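Local coordinates for protein tryptophan synthase alpha chain (Chlamydia trachomatis, PDB 6V82) that probably cleaves indoleglycerol phosphate into indole and glyceraldehyde 3-phosphate, as the alpha subunit of tryptophan synthase in the last step of tryptophan biosynthesis, at residues 77-80 with 81-85; 94-98 with 99-103; 110-114 with 115-119. One frame throughout, in Å; residues are numbered along the deposited sequence.

Contact 1. Residues 77-80 with 81-85; sequences LEIV and EGIRA
Glu-81 folds back over the carbonyl of Leu-77 while Val-80 hands its own carbonyl on to Arg-84, the first and last of four bonds in this part of helix 73-84, one of the helices around the TIM barrel. The N-H of Glu-81 reaches Leu-77 O at 2.9 Å, the N-H of Arg-84 reaches Val-80 O at 3.0 Å, and the bonds of Gly-82 and Ile-83 to Glu-78 O and Ile-79 O lie between them. In Glu-81, CG stands anti to the carbonyl carbon (chi1 -69°), which brings it over Leu-77 O at 3.2 Å; from there the extended chain runs back along Leu-77, its carboxylate staying beside that carbonyl on an exposed side of the helix, where a charged group suits. Val-80 points away from the following turn, and its branches meet Leu-92, Ala-115 and Ile-117, so a short, beta-branched residue suits the close packing between helix, strand 92-96 and helix 106-115. On another flank Ile-79 and Ile-83 cross obliquely, one helical turn apart and both buried beneath helix 25-37. Between the two isoleucines the touch is made by single methyls, CG2 of Ile-79 lying 4.1 Å from CD1 of Ile-83.

Contact 2. Residues 94-98 with 99-103; sequences LYSYY and NPLLQ
Leu-102 lies across one face of the Tyr-98 ring, its CB 4.0 Å from the ring centroid and only 13° off the normal, a CH-pi contact set toward the rim. Farther out, CD1 of Leu-102 approaches the phenol at 3.7 Å from Tyr-98 OH. CG anti to the backbone N (chi1 -173°) swings the ring out beside the carbonyl carbon, and chi2 (25°) turns its face to Leu-102. The Tyr-98 carbonyl grips the short helix 98-102 with two bonds: Leu-102 N comes in at 2.7 Å to Tyr-98 O, in the carbonyl plane, and Leu-101 N from above that plane. Pro-100, with no N-H to give, suits this first turn, and its ring packs against Tyr-97 CB. On the strand side, the Ser-96 hydroxyl donates to Tyr-97 O at 2.6 Å, while Leu-101 CD1 rests 3.8 Å from Ser-96 OG. Gln-103 NE2 bonds Asn-99 OD1 at 2.9 Å. Further out, the hydroxyls of Tyr-95 and Tyr-97 bond Asp-55, a predicted catalytic residue, while the Tyr-98 hydroxyl and the amides of Asn-99 and Gln-103 bond a chain of another protein, presumably the beta subunit, so the turn probably links the predicted active site to the interface.

Contact 3. Residues 110-114 with 115-119; sequences RRLKD and AGING
Leu-112 and Ile-117 lie side by side and point the same way, CD2 of the leucine 4.0 Å from CG1 of the isoleucine. In Ile-117 the CG1 branch is anti to the carbonyl carbon (chi1 -66°), and this sets it alongside the leucine while CB sits close to Leu-112 O. Both residues are buried and both reach Leu-94 on strand 92-96, so branched aliphatic chains suit the pair. Ala-115, between them in sequence, keeps its methyl over Arg-111 O at 3.4 Å and meets Val-80 of helix 73-84, where a small residue fits the close approach of the two helices.

The backbone that brings the pair together is a Schellman motif ending helix 106-115. Gly-116 takes up a positive phi of 138°, at which a CB would be jammed against the preceding carbonyl oxygen. Ile-117 N then bonds back to Leu-112 O at 3.1 Å, and Gly-116 N to Lys-113 O at 3.2 Å, the donor standing well above the carbonyl plane. The apolar pair flanking the long backbone bond is the one usual for this cap.

Lys-113 leaves the apolar side and its chain, bent at chi2 and chi4, curls toward the helix end. There a water is held by three bonds: it accepts from Lys-113 NZ at 2.8 Å and donates to Lys-113 O and Ile-117 O. The C-terminal end of a helix, with its outward carbonyls, is the partially negative end of the helix dipole, and would probably favour an ammonium group there. Beyond the cap, the Asn-118 amide oxygen OD1 takes the N-H of Leu-92.

In the fold
Each contact is local and closes a short turn; they follow one another in series, with no nesting or crossing. From the N terminus, contact 1 forms the last turns of helix 73-84, from which the chain loops into strand 92-96. Contact 2 turns that strand into helix 98-102, and contact 3 ends helix 106-115 just before strand 119-122, completing a beta-alpha-beta crossover between adjacent parallel strands of the barrel. Contacts 1 and 2 stay about 6 Å apart at their nearest atoms, whereas contact 3 touches both: Leu-77 packs on Arg-111, and Leu-94 N probably bonds Gly-119 O. Leu-112 also meets Leu-101, so contact 3 joins both helices to the sheet.

Contact 1. Residues 77-80 with 81-85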
loop_
_atom_site.group_PDB
_atom_site.type_symbol
_atom_site.label_atom_id
_atom_site.label_comp_id
_atom_site.label_asym_id
_atom_site.label_seq_id
_atom_site.Cartn_x
_atom_site.Cartn_y
_atom_site.Cartn_z
ATOM N N LEU A 77 46.439 -0.779 -24.195
ATOM C CA LEU A 77 47.560 -0.608 -25.113
ATOM C C LEU A 77 48.834 -1.217 -24.548
ATOM O O LEU A 77 49.586 -1.871 -25.280
ATOM C CB LEU A 77 47.769 0.875 -25.434
ATOM C CG LEU A 77 46.639 1.538 -26.230
ATOM C CD1 LEU A 77 46.978 2.985 -26.503
ATOM C CD2 LEU A 77 46.376 0.796 -27.529
ATOM N N GLU A 78 49.104 -1.007 -23.251
ATOM C CA GLU A 78 50.253 -1.659 -22.618
ATOM C C GLU A 78 50.181 -3.169 -22.763
ATOM O O GLU A 78 51.200 -3.827 -23.007
ATOM C CB GLU A 78 50.312 -1.348 -21.133
ATOM C CG GLU A 78 50.738 0.002 -20.718
ATOM C CD GLU A 78 50.919 0.034 -19.213
ATOM O OE1 GLU A 78 51.627 -0.864 -18.681
ATOM O OE2 GLU A 78 50.321 0.927 -18.566
ATOM N N ILE A 79 48.987 -3.738 -22.552
ATOM C CA ILE A 79 48.817 -5.183 -22.632
ATOM C C ILE A 79 49.128 -5.674 -24.037
ATOM O O ILE A 79 49.886 -6.634 -24.225
ATOM C CB ILE A 79 47.392 -5.574 -22.213
ATOM C CG1 ILE A 79 47.235 -5.427 -20.705
ATOM C CG2 ILE A 79 47.082 -6.996 -22.673
ATOM C CD1 ILE A 79 45.823 -5.535 -20.262
ATOM N N VAL A 80 48.535 -5.026 -25.044
ATOM C CA VAL A 80 48.771 -5.431 -26.425
ATOM C C VAL A 80 50.240 -5.279 -26.780
ATOM O O VAL A 80 50.817 -6.133 -27.460
ATOM C CB VAL A 80 47.877 -4.627 -27.382
ATOM C CG1 VAL A 80 48.239 -4.958 -28.838
ATOM C CG2 VAL A 80 46.421 -4.924 -27.098
ATOM N N GLU A 81 50.876 -4.200 -26.319
ATOM C CA GLU A 81 52.302 -4.042 -26.590
ATOM C C GLU A 81 53.138 -5.090 -25.862
ATOM O O GLU A 81 54.159 -5.534 -26.392
ATOM C CB GLU A 81 52.754 -2.631 -26.227
ATOM C CG GLU A 81 52.181 -1.580 -27.169
ATOM C CD GLU A 81 52.358 -0.166 -26.653
ATOM O OE1 GLU A 81 53.157 0.010 -25.716
ATOM O OE2 GLU A 81 51.695 0.761 -27.178
ATOM N N GLY A 82 52.713 -5.514 -24.668
ATOM C CA GLY A 82 53.426 -6.576 -23.977
ATOM C C GLY A 82 53.318 -7.915 -24.684
ATOM O O GLY A 82 54.274 -8.697 -24.695
ATOM N N ILE A 83 52.155 -8.196 -25.285
ATOM C CA ILE A 83 51.993 -9.407 -26.090
ATOM C C ILE A 83 52.862 -9.339 -27.339
ATOM O O ILE A 83 53.523 -10.321 -27.707
ATOM C CB ILE A 83 50.510 -9.611 -26.455
ATOM C CG1 ILE A 83 49.684 -9.896 -25.202
ATOM C CG2 ILE A 83 50.359 -10.716 -27.486
ATOM C CD1 ILE A 83 48.201 -9.784 -25.437
ATOM N N ARG A 84 52.876 -8.184 -28.016
ATOM C CA ARG A 84 53.656 -8.062 -29.248
ATOM C C ARG A 84 55.153 -8.057 -28.992
ATOM O O ARG A 84 55.918 -8.372 -29.904
ATOM C CB ARG A 84 53.261 -6.805 -30.023
ATOM C CG ARG A 84 52.005 -6.980 -30.863
ATOM C CD ARG A 84 52.291 -7.757 -32.133
ATOM N NE ARG A 84 51.061 -7.991 -32.891
ATOM C CZ ARG A 84 50.377 -9.137 -32.907
ATOM N NH1 ARG A 84 50.799 -10.200 -32.223
ATOM N NH2 ARG A 84 49.272 -9.222 -33.630
ATOM N N ALA A 85 55.590 -7.715 -27.779
ATOM C CA ALA A 85 56.991 -7.883 -27.417
ATOM C C ALA A 85 57.372 -9.348 -27.245
ATOM O O ALA A 85 58.563 -9.660 -27.149
ATOM C CB ALA A 85 57.297 -7.114 -26.137
#

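Contact 2. Residues 94-98 with 99-103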
loop_
_atom_site.group_PDB
_atom_site.type_symbol
_atom_site.label_atom_id
_atom_site.label_comp_id
_atom_site.label_asym_id
_atom_site.label_seq_id
_atom_site.Cartn_x
_atom_site.Cartn_y
_atom_site.Cartn_z
ATOM N N LEU A 94 40.516 -7.626 -30.977
ATOM C CA LEU A 94 39.922 -6.919 -29.851
ATOM C C LEU A 94 38.423 -7.190 -29.852
ATOM O O LEU A 94 37.719 -6.851 -30.814
ATOM C CB LEU A 94 40.187 -5.423 -29.912
ATOM C CG LEU A 94 39.748 -4.764 -28.603
ATOM C CD1 LEU A 94 40.635 -5.245 -27.485
ATOM C CD2 LEU A 94 39.788 -3.238 -28.701
ATOM N N TYR A 95 37.944 -7.825 -28.790
ATOM C CA TYR A 95 36.526 -8.050 -28.580
ATOM C C TYR A 95 36.016 -7.015 -27.591
ATOM O O TYR A 95 36.599 -6.858 -26.509
ATOM C CB TYR A 95 36.285 -9.463 -28.055
ATOM C CG TYR A 95 34.890 -9.700 -27.569
ATOM C CD1 TYR A 95 33.872 -10.031 -28.459
ATOM C CD2 TYR A 95 34.588 -9.611 -26.212
ATOM C CE1 TYR A 95 32.579 -10.262 -28.012
ATOM C CE2 TYR A 95 33.302 -9.850 -25.749
ATOM C CZ TYR A 95 32.301 -10.171 -26.653
ATOM O OH TYR A 95 31.024 -10.382 -26.193
ATOM N N SER A 96 34.938 -6.313 -27.957
ATOM C CA SER A 96 34.515 -5.181 -27.144
ATOM C C SER A 96 33.043 -4.870 -27.340
ATOM O O SER A 96 32.437 -5.187 -28.371
ATOM C CB SER A 96 35.343 -3.934 -27.471
ATOM O OG SER A 96 34.835 -2.801 -26.818
ATOM N N TYR A 97 32.487 -4.210 -26.334
ATOM C CA TYR A 97 31.222 -3.520 -26.497
ATOM C C TYR A 97 31.457 -2.176 -27.183
ATOM O O TYR A 97 32.581 -1.679 -27.260
ATOM C CB TYR A 97 30.527 -3.363 -25.139
ATOM C CG TYR A 97 29.937 -4.679 -24.727
ATOM C CD1 TYR A 97 30.749 -5.706 -24.253
ATOM C CD2 TYR A 97 28.589 -4.932 -24.883
ATOM C CE1 TYR A 97 30.220 -6.926 -23.908
ATOM C CE2 TYR A 97 28.047 -6.161 -24.543
ATOM C CZ TYR A 97 28.872 -7.148 -24.056
ATOM O OH TYR A 97 28.350 -8.365 -23.708
ATOM N N TYR A 98 30.379 -1.601 -27.715
ATOM C CA TYR A 98 30.543 -0.444 -28.579
ATOM C C TYR A 98 31.020 0.768 -27.796
ATOM O O TYR A 98 31.907 1.496 -28.256
ATOM C CB TYR A 98 29.235 -0.131 -29.294
ATOM C CG TYR A 98 29.388 0.949 -30.337
ATOM C CD1 TYR A 98 30.622 1.204 -30.945
ATOM C CD2 TYR A 98 28.306 1.735 -30.702
ATOM C CE1 TYR A 98 30.765 2.224 -31.906
ATOM C CE2 TYR A 98 28.433 2.733 -31.648
ATOM C CZ TYR A 98 29.656 2.977 -32.250
ATOM O OH TYR A 98 29.731 3.975 -33.190
ATOM N N ASN A 99 30.452 0.997 -26.611
ATOM C CA ASN A 99 30.642 2.285 -25.944
ATOM C C ASN A 99 32.096 2.599 -25.597
ATOM O O ASN A 99 32.525 3.741 -25.834
ATOM C CB ASN A 99 29.756 2.370 -24.702
ATOM C CG ASN A 99 29.599 3.791 -24.225
ATOM O OD1 ASN A 99 29.087 4.642 -24.959
ATOM N ND2 ASN A 99 30.052 4.074 -23.003
ATOM N N PRO A 100 32.896 1.682 -25.037
ATOM C CA PRO A 100 34.303 2.034 -24.780
ATOM C C PRO A 100 35.064 2.458 -26.034
ATOM O O PRO A 100 36.048 3.202 -25.921
ATOM C CB PRO A 100 34.877 0.748 -24.169
ATOM C CG PRO A 100 33.680 0.087 -23.558
ATOM C CD PRO A 100 32.589 0.328 -24.545
ATOM N N LEU A 101 34.646 2.005 -27.222
ATOM C CA LEU A 101 35.283 2.472 -28.446
ATOM C C LEU A 101 34.598 3.713 -28.991
ATOM O O LEU A 101 35.273 4.612 -29.502
ATOM C CB LEU A 101 35.317 1.357 -29.499
ATOM C CG LEU A 101 36.189 0.164 -29.071
ATOM C CD1 LEU A 101 36.003 -1.060 -29.953
ATOM C CD2 LEU A 101 37.652 0.574 -29.069
ATOM N N LEU A 102 33.273 3.808 -28.846
ATOM C CA LEU A 102 32.570 5.029 -29.236
ATOM C C LEU A 102 33.074 6.247 -28.466
ATOM O O LEU A 102 33.074 7.362 -28.998
ATOM C CB LEU A 102 31.067 4.852 -29.023
ATOM C CG LEU A 102 30.172 6.078 -29.177
ATOM C CD1 LEU A 102 30.168 6.583 -30.608
ATOM C CD2 LEU A 102 28.764 5.746 -28.710
ATOM N N GLN A 103 33.500 6.059 -27.215
ATOM C CA GLN A 103 33.983 7.165 -26.401
ATOM C C GLN A 103 35.431 7.530 -26.702
ATOM O O GLN A 103 35.903 8.561 -26.212
ATOM C CB GLN A 103 33.847 6.830 -24.914
ATOM C CG GLN A 103 32.446 6.530 -24.471
ATOM C CD GLN A 103 31.494 7.651 -24.819
ATOM O OE1 GLN A 103 31.833 8.834 -24.713
ATOM N NE2 GLN A 103 30.298 7.288 -25.248
#

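Contact 3. Residues 110-114 with 115-119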
loop_
_atom_site.group_PDB
_atom_site.type_symbol
_atom_site.label_atom_id
_atom_site.label_comp_id
_atom_site.label_asym_id
_atom_site.label_seq_id
_atom_site.Cartn_x
_atom_site.Cartn_y
_atom_site.Cartn_z
ATOM N N ARG A 110 43.951 4.047 -34.486
ATOM C CA ARG A 110 45.304 3.966 -35.024
ATOM C C ARG A 110 46.289 3.480 -33.974
ATOM O O ARG A 110 47.159 2.651 -34.272
ATOM C CB ARG A 110 45.745 5.324 -35.574
ATOM C CG ARG A 110 45.156 5.634 -36.936
ATOM C CD ARG A 110 45.742 6.891 -37.535
ATOM N NE ARG A 110 45.298 8.063 -36.796
ATOM C CZ ARG A 110 44.446 8.957 -37.275
ATOM N NH1 ARG A 110 44.085 9.996 -36.526
ATOM N NH2 ARG A 110 43.970 8.810 -38.509
ATOM N N ARG A 111 46.169 3.972 -32.737
ATOM C CA ARG A 111 47.068 3.507 -31.685
ATOM C C ARG A 111 46.877 2.019 -31.411
ATOM O O ARG A 111 47.850 1.312 -31.121
ATOM C CB ARG A 111 46.869 4.341 -30.412
ATOM C CG ARG A 111 47.302 5.811 -30.557
ATOM C CD ARG A 111 46.925 6.643 -29.320
ATOM N NE ARG A 111 47.825 6.368 -28.200
ATOM C CZ ARG A 111 47.455 6.275 -26.921
ATOM N NH1 ARG A 111 46.170 6.416 -26.573
ATOM N NH2 ARG A 111 48.377 6.015 -25.988
ATOM N N LEU A 112 45.646 1.516 -31.524
ATOM C CA LEU A 112 45.417 0.080 -31.362
ATOM C C LEU A 112 46.125 -0.714 -32.455
ATOM O O LEU A 112 46.833 -1.692 -32.177
ATOM C CB LEU A 112 43.923 -0.220 -31.382
ATOM C CG LEU A 112 43.077 0.068 -30.149
ATOM C CD1 LEU A 112 41.607 -0.039 -30.548
ATOM C CD2 LEU A 112 43.408 -0.906 -29.027
ATOM N N LYS A 113 45.922 -0.311 -33.713
ATOM C CA LYS A 113 46.575 -0.969 -34.836
ATOM C C LYS A 113 48.085 -0.971 -34.658
ATOM O O LYS A 113 48.744 -2.003 -34.835
ATOM C CB LYS A 113 46.189 -0.271 -36.139
ATOM C CG LYS A 113 46.991 -0.733 -37.335
ATOM C CD LYS A 113 46.117 -1.366 -38.412
ATOM C CE LYS A 113 46.935 -2.222 -39.364
ATOM N NZ LYS A 113 47.432 -3.427 -38.625
ATOM N N ASP A 114 48.648 0.182 -34.289
ATOM C CA ASP A 114 50.090 0.276 -34.081
ATOM C C ASP A 114 50.553 -0.595 -32.926
ATOM O O ASP A 114 51.675 -1.105 -32.954
ATOM C CB ASP A 114 50.493 1.727 -33.841
ATOM C CG ASP A 114 50.319 2.588 -35.083
ATOM O OD1 ASP A 114 49.969 2.031 -36.153
ATOM O OD2 ASP A 114 50.524 3.823 -34.993
ATOM N N ALA A 115 49.706 -0.804 -31.912
ATOM C CA ALA A 115 50.143 -1.604 -30.774
ATOM C C ALA A 115 50.203 -3.090 -31.118
ATOM O O ALA A 115 50.970 -3.839 -30.495
ATOM C CB ALA A 115 49.224 -1.361 -29.580
ATOM N N GLY A 116 49.425 -3.530 -32.109
ATOM C CA GLY A 116 49.384 -4.936 -32.442
ATOM C C GLY A 116 48.007 -5.508 -32.738
ATOM O O GLY A 116 47.922 -6.669 -33.148
ATOM N N ILE A 117 46.925 -4.742 -32.544
ATOM C CA ILE A 117 45.586 -5.276 -32.810
ATOM C C ILE A 117 45.383 -5.414 -34.315
ATOM O O ILE A 117 45.801 -4.548 -35.094
ATOM C CB ILE A 117 44.495 -4.381 -32.195
ATOM C CG1 ILE A 117 44.556 -4.383 -30.656
ATOM C CG2 ILE A 117 43.116 -4.806 -32.699
ATOM C CD1 ILE A 117 44.439 -5.769 -30.013
ATOM N N ASN A 118 44.741 -6.507 -34.738
ATOM C CA ASN A 118 44.489 -6.762 -36.151
ATOM C C ASN A 118 43.022 -6.761 -36.524
ATOM O O ASN A 118 42.686 -6.433 -37.663
ATOM C CB ASN A 118 45.085 -8.113 -36.564
ATOM C CG ASN A 118 46.533 -8.248 -36.150
ATOM O OD1 ASN A 118 46.857 -9.044 -35.267
ATOM N ND2 ASN A 118 47.415 -7.444 -36.761
ATOM N N GLY A 119 42.145 -7.145 -35.617
ATOM C CA GLY A 119 40.726 -7.140 -35.896
ATOM C C GLY A 119 39.985 -6.612 -34.696
ATOM O O GLY A 119 40.471 -6.673 -33.563
HETATM O O HOH W 1 48.401 -4.385 -36.169
#